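Long-range contacts in putative isocitrate dehydrogenase, NAD-dependent (Methylococcus capsulatus, PDB 6LKY), which probably catalyses the NAD- and magnesium-dependent oxidative decarboxylation of isocitrate to 2-oxoglutarate: residues A[88-93]-A[254-259]; A[143-148]-A[182-187]. The protein carries 1 engineered substitution. One frame throughout, in Å; residues are numbered along the deposited sequence.

Contact 1 of 2, residues A[88-93]-A[254-259]; sequences LNLYAN and TDAALF. Engineered in segment 88-93: Leu88 (natural residue Phe).
Leu90 sets its forked end against Ala256 and Leu258, and each methyl has its own partner. CD1 of Leu90 lies 3.8 Å from CB of Leu258, while CD2 of Leu90 is 3.9 Å from CB of Ala256 and 3.3 Å from the Ala256 O atom. With chi1 at -45°, CG of Leu90 stands anti to its carbonyl carbon, which sends both methyls across to 254-259. The side chain of Leu258 meets that of Leu90 at about a right angle, touching through CB.

No direct hydrogen bond joins the segments; two waters do that work at the polar end. Water 1 donates to Leu88 O and accepts from Asp255 N at 2.8 Å. Water 2 donates to Asn89 O at 2.6 Å, accepts from Thr254 N, and lies in the ring plane of Tyr91 at its edge. Near the same plane, CG2 of Thr254 approaches CE2 of Tyr91 at 4.3 Å. Both carbonyls belong to residues just past helix 80-87, where Asn89, with positive phi (57°), closes the helix in a Schellman motif; Leu90 follows as the centre of an inverse gamma turn. Leu88 is an engineered residue.

The Leu258 side chain comes about 4 Å from those of NAD-binding Lys66 and Glu260 and about 8 Å from NAD itself: packing beside the site. Farther out, Tyr91 and Ala92 form a classic beta bulge against Ile252. Strand 248-252 lies between strands 92-98 and 257-261 in the large mixed sheet, so the contact bridges their entry ends. Helix 147-163 packs on Tyr91 and Ala92, helix 52-61 on Leu88, and helix 278-290 on Ala257 and Phe259.

Contact 2 of 2, residues A[143-148]-A[182-187]; sequences AVVTRK and SGLFLE
Val145 and Leu184 form the apolar centre where the end of strand 135-146 meets helix 181-193. CG1 of Val145 lies 4.3 Å from CD2 of Leu184, and that same methyl is 4.2 Å from the Val145 O atom, so one branch of the leucine rests against both side chain and backbone of the strand. Its other branch, CD1, reaches NH2 of Arg147 at 4.0 Å. Leu184 can serve both because CG is anti to the backbone N (chi1 -180°), projecting the fork from the helix toward the turn between strand and helix 147-163. Thr146 N-caps helix 147-163, its OG1 accepting from Gly149 N. Phe185 flanks this apolar side: its backbone N is 4.5 Å from CG1 of Val145, and its ring packs on Ser150, Ile153 and Ile154 of helix 147-163 and on Leu171 of strand 168-173.

Val145, Leu184 and Phe185 are buried, whereas Arg147 and Glu187 are partly exposed, and the loose part is their charge pair. The Arg147 chain runs extended and then bends at chi3 (-62°); it crosses Leu184 at about a right angle, NH2 meeting CD1. OE2 of Glu187 lies at the guanidinium edge, near its plane, but 4.4 Å from NH2 of Arg147, beyond a salt bridge. The closer polar hold comes from the second subunit, where Lys136 O accepts a hydrogen bond from Arg147 NE; Lys136 NZ also makes a long, weak ion pair with Glu187 OE1. Residues 143-146 pair antiparallel with a strand of that subunit, continuing the sheet across the interface, and Leu184 packs on its Ala139.

With no hydrogen bond between the two segments, their cohesion is chiefly apolar. The opposite charges of Arg147 and Glu187 probably add modest attraction, while NE of Arg147 bonds to the dimer partner.

Overall arrangement
Both contacts have mainly buried touching residues, but the centre of contact 1 lies about 12 Å from that of the chain and the centre of contact 2 about 22 Å, beside the subunit interface. Contact 1 joins elements of the large mixed sheet without touching the second subunit; contact 2 joins helix 181-193 to the first turn of helix 147-163 and to a strand whose sheet continues into that subunit. Neither uses a direct hydrogen bond between its segments: water links the backbones in contact 1, whereas contact 2 combines methyl packing with separated charges. The two do not touch, yet helix 147-163 is shared: it begins within contact 2 and packs on 88-93.

Contact 1 of 2, residues A[88-93]-A[254-259]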
ATOM      1  N   LEU A  88      15.207   1.577  21.761  1.00 26.93           N
ATOM      2  CA  LEU A  88      14.388   2.041  22.869  1.00 26.77           C
ATOM      3  C   LEU A  88      13.138   1.194  23.079  1.00 27.79           C
ATOM      4  O   LEU A  88      12.312   1.545  23.920  1.00 28.42           O
ATOM      5  CB  LEU A  88      13.996   3.500  22.650  1.00 31.09           C
ATOM      6  CG  LEU A  88      15.199   4.435  22.569  1.00 33.75           C
ATOM      7  CD1 LEU A  88      14.813   5.738  21.872  1.00 28.14           C
ATOM      8  CD2 LEU A  88      15.715   4.666  23.968  1.00 32.07           C
ATOM      9  N   ASN A  89      12.982   0.094  22.330  1.00 27.59           N
ATOM     10  CA  ASN A  89      11.833  -0.808  22.478  1.00 23.87           C
ATOM     11  C   ASN A  89      10.506  -0.070  22.299  1.00 27.80           C
ATOM     12  O   ASN A  89       9.533  -0.330  23.008  1.00 27.87           O
ATOM     13  CB  ASN A  89      11.860  -1.540  23.827  1.00 28.20           C
ATOM     14  CG  ASN A  89      13.155  -2.302  24.054  1.00 40.02           C
ATOM     15  OD1 ASN A  89      13.818  -2.744  23.105  1.00 31.32           O
ATOM     16  ND2 ASN A  89      13.531  -2.449  25.317  1.00 37.28           N
ATOM     17  N   LEU A  90      10.449   0.843  21.325  1.00 24.75           N
ATOM     18  CA  LEU A  90       9.228   1.612  21.070  1.00 28.56           C
ATOM     19  C   LEU A  90       8.373   0.811  20.090  1.00 31.34           C
ATOM     20  O   LEU A  90       8.316   1.088  18.892  1.00 31.41           O
ATOM     21  CB  LEU A  90       9.567   3.002  20.535  1.00 27.00           C
ATOM     22  CG  LEU A  90      10.692   3.738  21.265  1.00 24.19           C
ATOM     23  CD1 LEU A  90      11.094   5.023  20.532  1.00 20.53           C
ATOM     24  CD2 LEU A  90      10.248   4.045  22.705  1.00 25.71           C
ATOM     25  N   TYR A  91       7.696  -0.208  20.620  1.00 21.90           N
ATOM     26  CA  TYR A  91       7.077  -1.208  19.766  1.00 24.06           C
ATOM     27  C   TYR A  91       5.759  -0.761  19.135  1.00 29.47           C
ATOM     28  O   TYR A  91       5.335  -1.374  18.150  1.00 27.95           O
ATOM     29  CB  TYR A  91       6.895  -2.518  20.548  1.00 24.07           C
ATOM     30  CG  TYR A  91       5.901  -2.441  21.677  1.00 29.37           C
ATOM     31  CD1 TYR A  91       4.545  -2.655  21.451  1.00 28.16           C
ATOM     32  CD2 TYR A  91       6.313  -2.137  22.970  1.00 27.20           C
ATOM     33  CE1 TYR A  91       3.631  -2.577  22.478  1.00 32.97           C
ATOM     34  CE2 TYR A  91       5.407  -2.058  24.008  1.00 30.96           C
ATOM     35  CZ  TYR A  91       4.068  -2.279  23.759  1.00 37.50           C
ATOM     36  OH  TYR A  91       3.165  -2.205  24.792  1.00 41.06           O
ATOM     37  N   ALA A  92       5.104   0.285  19.641  1.00 30.04           N
ATOM     38  CA  ALA A  92       3.840   0.740  19.067  1.00 24.01           C
ATOM     39  C   ALA A  92       4.039   2.056  18.327  1.00 27.46           C
ATOM     40  O   ALA A  92       4.530   3.023  18.909  1.00 29.14           O
ATOM     41  CB  ALA A  92       2.768   0.916  20.146  1.00 27.80           C
ATOM     42  N   ASN A  93       3.658   2.103  17.054  1.00 28.64           N
ATOM     43  CA  ASN A  93       3.708   3.327  16.261  1.00 27.02           C
ATOM     44  C   ASN A  93       2.258   3.728  16.007  1.00 25.07           C
ATOM     45  O   ASN A  93       1.540   3.033  15.289  1.00 30.23           O
ATOM     46  CB  ASN A  93       4.490   3.095  14.967  1.00 23.19           C
ATOM     47  CG  ASN A  93       4.856   4.386  14.234  1.00 29.25           C
ATOM     48  OD1 ASN A  93       4.196   5.411  14.368  1.00 33.77           O
ATOM     49  ND2 ASN A  93       5.937   4.331  13.458  1.00 26.62           N
ATOM     50  N   THR A 254       7.175   0.880  26.811  1.00 35.92           N
ATOM     51  CA  THR A 254       6.799   0.949  28.219  1.00 43.59           C
ATOM     52  C   THR A 254       7.585   2.021  28.966  1.00 41.30           C
ATOM     53  O   THR A 254       7.073   2.604  29.927  1.00 47.66           O
ATOM     54  CB  THR A 254       7.009  -0.405  28.895  1.00 40.78           C
ATOM     55  OG1 THR A 254       8.407  -0.733  28.882  1.00 44.72           O
ATOM     56  CG2 THR A 254       6.226  -1.487  28.179  1.00 40.80           C
ATOM     57  N   ASP A 255       8.815   2.300  28.537  1.00 41.52           N
ATOM     58  CA  ASP A 255       9.731   3.142  29.292  1.00 46.25           C
ATOM     59  C   ASP A 255      10.126   4.422  28.577  1.00 46.44           C
ATOM     60  O   ASP A 255      10.898   5.211  29.139  1.00 41.15           O
ATOM     61  CB  ASP A 255      11.006   2.355  29.624  1.00 43.27           C
ATOM     62  CG  ASP A 255      10.823   1.429  30.792  1.00 53.08           C
ATOM     63  OD1 ASP A 255       9.780   1.537  31.473  1.00 64.87           O
ATOM     64  OD2 ASP A 255      11.715   0.589  31.023  1.00 64.50           O
ATOM     65  N   ALA A 256       9.645   4.650  27.359  1.00 36.52           N
ATOM     66  CA  ALA A 256      10.089   5.810  26.606  1.00 32.11           C
ATOM     67  C   ALA A 256       9.093   6.070  25.492  1.00 29.08           C
ATOM     68  O   ALA A 256       8.276   5.209  25.149  1.00 32.17           O
ATOM     69  CB  ALA A 256      11.510   5.622  26.052  1.00 30.82           C
ATOM     70  N   ALA A 257       9.175   7.272  24.929  1.00 23.68           N
ATOM     71  CA  ALA A 257       8.283   7.673  23.856  1.00 27.72           C
ATOM     72  C   ALA A 257       8.997   8.691  22.985  1.00 29.23           C
ATOM     73  O   ALA A 257       9.725   9.551  23.493  1.00 29.15           O
ATOM     74  CB  ALA A 257       6.974   8.263  24.399  1.00 29.49           C
ATOM     75  N   LEU A 258       8.774   8.592  21.675  1.00 28.92           N
ATOM     76  CA  LEU A 258       9.419   9.463  20.702  1.00 23.41           C
ATOM     77  C   LEU A 258       8.379   9.941  19.697  1.00 28.88           C
ATOM     78  O   LEU A 258       7.698   9.127  19.063  1.00 31.07           O
ATOM     79  CB  LEU A 258      10.571   8.725  20.010  1.00 25.49           C
ATOM     80  CG  LEU A 258      11.399   9.481  18.956  1.00 34.45           C
ATOM     81  CD1 LEU A 258      12.830   8.965  18.944  1.00 27.17           C
ATOM     82  CD2 LEU A 258      10.774   9.362  17.560  1.00 29.17           C
ATOM     83  N   PHE A 259       8.273  11.253  19.522  1.00 22.72           N
ATOM     84  CA  PHE A 259       7.194  11.828  18.730  1.00 28.20           C
ATOM     85  C   PHE A 259       7.760  12.467  17.470  1.00 27.63           C
ATOM     86  O   PHE A 259       8.837  13.069  17.509  1.00 26.24           O
ATOM     87  CB  PHE A 259       6.389  12.819  19.585  1.00 25.98           C
ATOM     88  CG  PHE A 259       5.810  12.174  20.802  1.00 25.80           C
ATOM     89  CD1 PHE A 259       6.575  12.023  21.947  1.00 20.41           C
ATOM     90  CD2 PHE A 259       4.537  11.634  20.771  1.00 26.55           C
ATOM     91  CE1 PHE A 259       6.061  11.384  23.055  1.00 27.79           C
ATOM     92  CE2 PHE A 259       4.015  10.990  21.875  1.00 28.28           C
ATOM     93  CZ  PHE A 259       4.774  10.856  23.014  1.00 24.41           C
TER
HETATM   94  O   HOH W   1      10.637   1.487  26.528  1.00 41.82           O
HETATM   95  O   HOH W   2       8.770  -1.312  25.342  1.00 30.17           O

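Contact 2 of 2, residues A[143-148]-A[182-187]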
ATOM      1  N   ALA A 143      11.610 -11.231   6.639  1.00 19.53           N
ATOM      2  CA  ALA A 143      10.668 -10.657   7.596  1.00 20.26           C
ATOM      3  C   ALA A 143      10.595 -11.554   8.827  1.00 21.91           C
ATOM      4  O   ALA A 143      10.538 -12.779   8.705  1.00 22.60           O
ATOM      5  CB  ALA A 143       9.290 -10.487   6.962  1.00 13.23           C
ATOM      6  N   VAL A 144      10.636 -10.954  10.009  1.00 20.77           N
ATOM      7  CA  VAL A 144      10.606 -11.696  11.267  1.00 24.73           C
ATOM      8  C   VAL A 144       9.361 -11.307  12.054  1.00 25.94           C
ATOM      9  O   VAL A 144       9.127 -10.121  12.308  1.00 26.75           O
ATOM     10  CB  VAL A 144      11.873 -11.448  12.110  1.00 27.09           C
ATOM     11  CG1 VAL A 144      11.715 -12.091  13.495  1.00 25.12           C
ATOM     12  CG2 VAL A 144      13.085 -12.023  11.398  1.00 25.45           C
ATOM     13  N   VAL A 145       8.569 -12.307  12.434  1.00 22.69           N
ATOM     14  CA  VAL A 145       7.438 -12.133  13.336  1.00 23.89           C
ATOM     15  C   VAL A 145       7.643 -13.065  14.518  1.00 24.80           C
ATOM     16  O   VAL A 145       7.806 -14.276  14.328  1.00 24.70           O
ATOM     17  CB  VAL A 145       6.105 -12.440  12.630  1.00 24.69           C
ATOM     18  CG1 VAL A 145       4.960 -12.492  13.639  1.00 25.32           C
ATOM     19  CG2 VAL A 145       5.836 -11.409  11.540  1.00 27.04           C
ATOM     20  N   THR A 146       7.626 -12.504  15.729  1.00 26.16           N
ATOM     21  CA  THR A 146       7.688 -13.263  16.974  1.00 27.12           C
ATOM     22  C   THR A 146       6.312 -13.284  17.626  1.00 25.31           C
ATOM     23  O   THR A 146       5.496 -12.374  17.425  1.00 21.19           O
ATOM     24  CB  THR A 146       8.688 -12.674  17.985  1.00 22.17           C
ATOM     25  OG1 THR A 146       8.288 -11.343  18.316  1.00 25.44           O
ATOM     26  CG2 THR A 146      10.111 -12.669  17.443  1.00 21.09           C
ATOM     27  N   ARG A 147       6.059 -14.345  18.400  1.00 25.68           N
ATOM     28  CA  ARG A 147       4.832 -14.408  19.194  1.00 26.37           C
ATOM     29  C   ARG A 147       4.705 -13.202  20.127  1.00 26.38           C
ATOM     30  O   ARG A 147       3.635 -12.589  20.222  1.00 25.41           O
ATOM     31  CB  ARG A 147       4.781 -15.721  19.986  1.00 26.94           C
ATOM     32  CG  ARG A 147       3.529 -15.881  20.867  1.00 33.32           C
ATOM     33  CD  ARG A 147       3.435 -17.291  21.502  1.00 33.33           C
ATOM     34  NE  ARG A 147       3.323 -18.357  20.506  1.00 30.65           N
ATOM     35  CZ  ARG A 147       2.203 -18.650  19.844  1.00 32.64           C
ATOM     36  NH1 ARG A 147       1.091 -17.966  20.076  1.00 32.33           N
ATOM     37  NH2 ARG A 147       2.187 -19.632  18.953  1.00 42.59           N
ATOM     38  N   LYS A 148       5.789 -12.817  20.806  1.00 26.98           N
ATOM     39  CA  LYS A 148       5.584 -11.805  21.835  1.00 30.08           C
ATOM     40  C   LYS A 148       5.481 -10.409  21.231  1.00 31.86           C
ATOM     41  O   LYS A 148       4.700  -9.585  21.732  1.00 34.02           O
ATOM     42  CB  LYS A 148       6.697 -11.846  22.894  1.00 38.85           C
ATOM     43  CG  LYS A 148       7.065 -13.234  23.433  1.00 41.51           C
ATOM     44  CD  LYS A 148       6.141 -13.713  24.565  1.00 60.27           C
ATOM     45  CE  LYS A 148       4.883 -14.433  24.027  1.00 49.03           C
ATOM     46  NZ  LYS A 148       4.126 -15.190  25.086  1.00 59.83           N
ATOM     47  N   SER A 182       2.637 -13.425   8.502  1.00 21.18           N
ATOM     48  CA  SER A 182       1.311 -12.818   8.572  1.00 22.47           C
ATOM     49  C   SER A 182       0.297 -13.779   9.185  1.00 22.90           C
ATOM     50  O   SER A 182      -0.597 -13.356   9.922  1.00 21.50           O
ATOM     51  CB  SER A 182       0.854 -12.397   7.178  1.00 20.67           C
ATOM     52  OG  SER A 182       0.471 -11.060   7.167  1.00 24.84           O
ATOM     53  N   GLY A 183       0.408 -15.074   8.864  1.00 21.76           N
ATOM     54  CA  GLY A 183      -0.513 -16.056   9.428  1.00 24.79           C
ATOM     55  C   GLY A 183      -0.435 -16.147  10.945  1.00 24.75           C
ATOM     56  O   GLY A 183      -1.463 -16.244  11.619  1.00 23.35           O
ATOM     57  N   LEU A 184       0.784 -16.151  11.498  1.00 21.21           N
ATOM     58  CA  LEU A 184       0.939 -16.155  12.952  1.00 24.80           C
ATOM     59  C   LEU A 184       0.411 -14.856  13.559  1.00 28.15           C
ATOM     60  O   LEU A 184      -0.276 -14.871  14.590  1.00 27.05           O
ATOM     61  CB  LEU A 184       2.407 -16.366  13.321  1.00 22.34           C
ATOM     62  CG  LEU A 184       2.785 -16.413  14.803  1.00 29.40           C
ATOM     63  CD1 LEU A 184       2.110 -17.600  15.498  1.00 28.98           C
ATOM     64  CD2 LEU A 184       4.299 -16.471  14.980  1.00 21.44           C
ATOM     65  N   PHE A 185       0.695 -13.723  12.916  1.00 23.55           N
ATOM     66  CA  PHE A 185       0.134 -12.453  13.381  1.00 22.84           C
ATOM     67  C   PHE A 185      -1.398 -12.512  13.447  1.00 20.95           C
ATOM     68  O   PHE A 185      -2.007 -12.155  14.463  1.00 26.27           O
ATOM     69  CB  PHE A 185       0.610 -11.334  12.446  1.00 22.67           C
ATOM     70  CG  PHE A 185       0.249  -9.959  12.902  1.00 22.75           C
ATOM     71  CD1 PHE A 185       0.864  -9.401  14.002  1.00 26.77           C
ATOM     72  CD2 PHE A 185      -0.685  -9.211  12.209  1.00 23.58           C
ATOM     73  CE1 PHE A 185       0.528  -8.123  14.423  1.00 28.46           C
ATOM     74  CE2 PHE A 185      -1.021  -7.929  12.620  1.00 26.13           C
ATOM     75  CZ  PHE A 185      -0.407  -7.384  13.722  1.00 19.28           C
ATOM     76  N   LEU A 186      -2.037 -12.982  12.371  1.00 23.52           N
ATOM     77  CA  LEU A 186      -3.497 -13.084  12.328  1.00 26.19           C
ATOM     78  C   LEU A 186      -4.033 -14.036  13.408  1.00 27.12           C
ATOM     79  O   LEU A 186      -5.018 -13.734  14.092  1.00 26.87           O
ATOM     80  CB  LEU A 186      -3.931 -13.557  10.938  1.00 23.63           C
ATOM     81  CG  LEU A 186      -5.430 -13.818  10.743  1.00 22.29           C
ATOM     82  CD1 LEU A 186      -6.244 -12.561  11.026  1.00 19.75           C
ATOM     83  CD2 LEU A 186      -5.707 -14.319   9.340  1.00 23.44           C
ATOM     84  N   GLU A 187      -3.410 -15.208  13.549  1.00 23.95           N
ATOM     85  CA  GLU A 187      -3.866 -16.192  14.530  1.00 28.22           C
ATOM     86  C   GLU A 187      -3.790 -15.635  15.947  1.00 32.48           C
ATOM     87  O   GLU A 187      -4.731 -15.781  16.747  1.00 29.29           O
ATOM     88  CB  GLU A 187      -3.026 -17.459  14.398  1.00 24.71           C
ATOM     89  CG  GLU A 187      -3.298 -18.514  15.453  1.00 34.66           C
ATOM     90  CD  GLU A 187      -2.196 -19.548  15.495  1.00 55.25           C
ATOM     91  OE1 GLU A 187      -1.962 -20.189  14.445  1.00 59.02           O
ATOM     92  OE2 GLU A 187      -1.557 -19.707  16.564  1.00 60.06           O
TER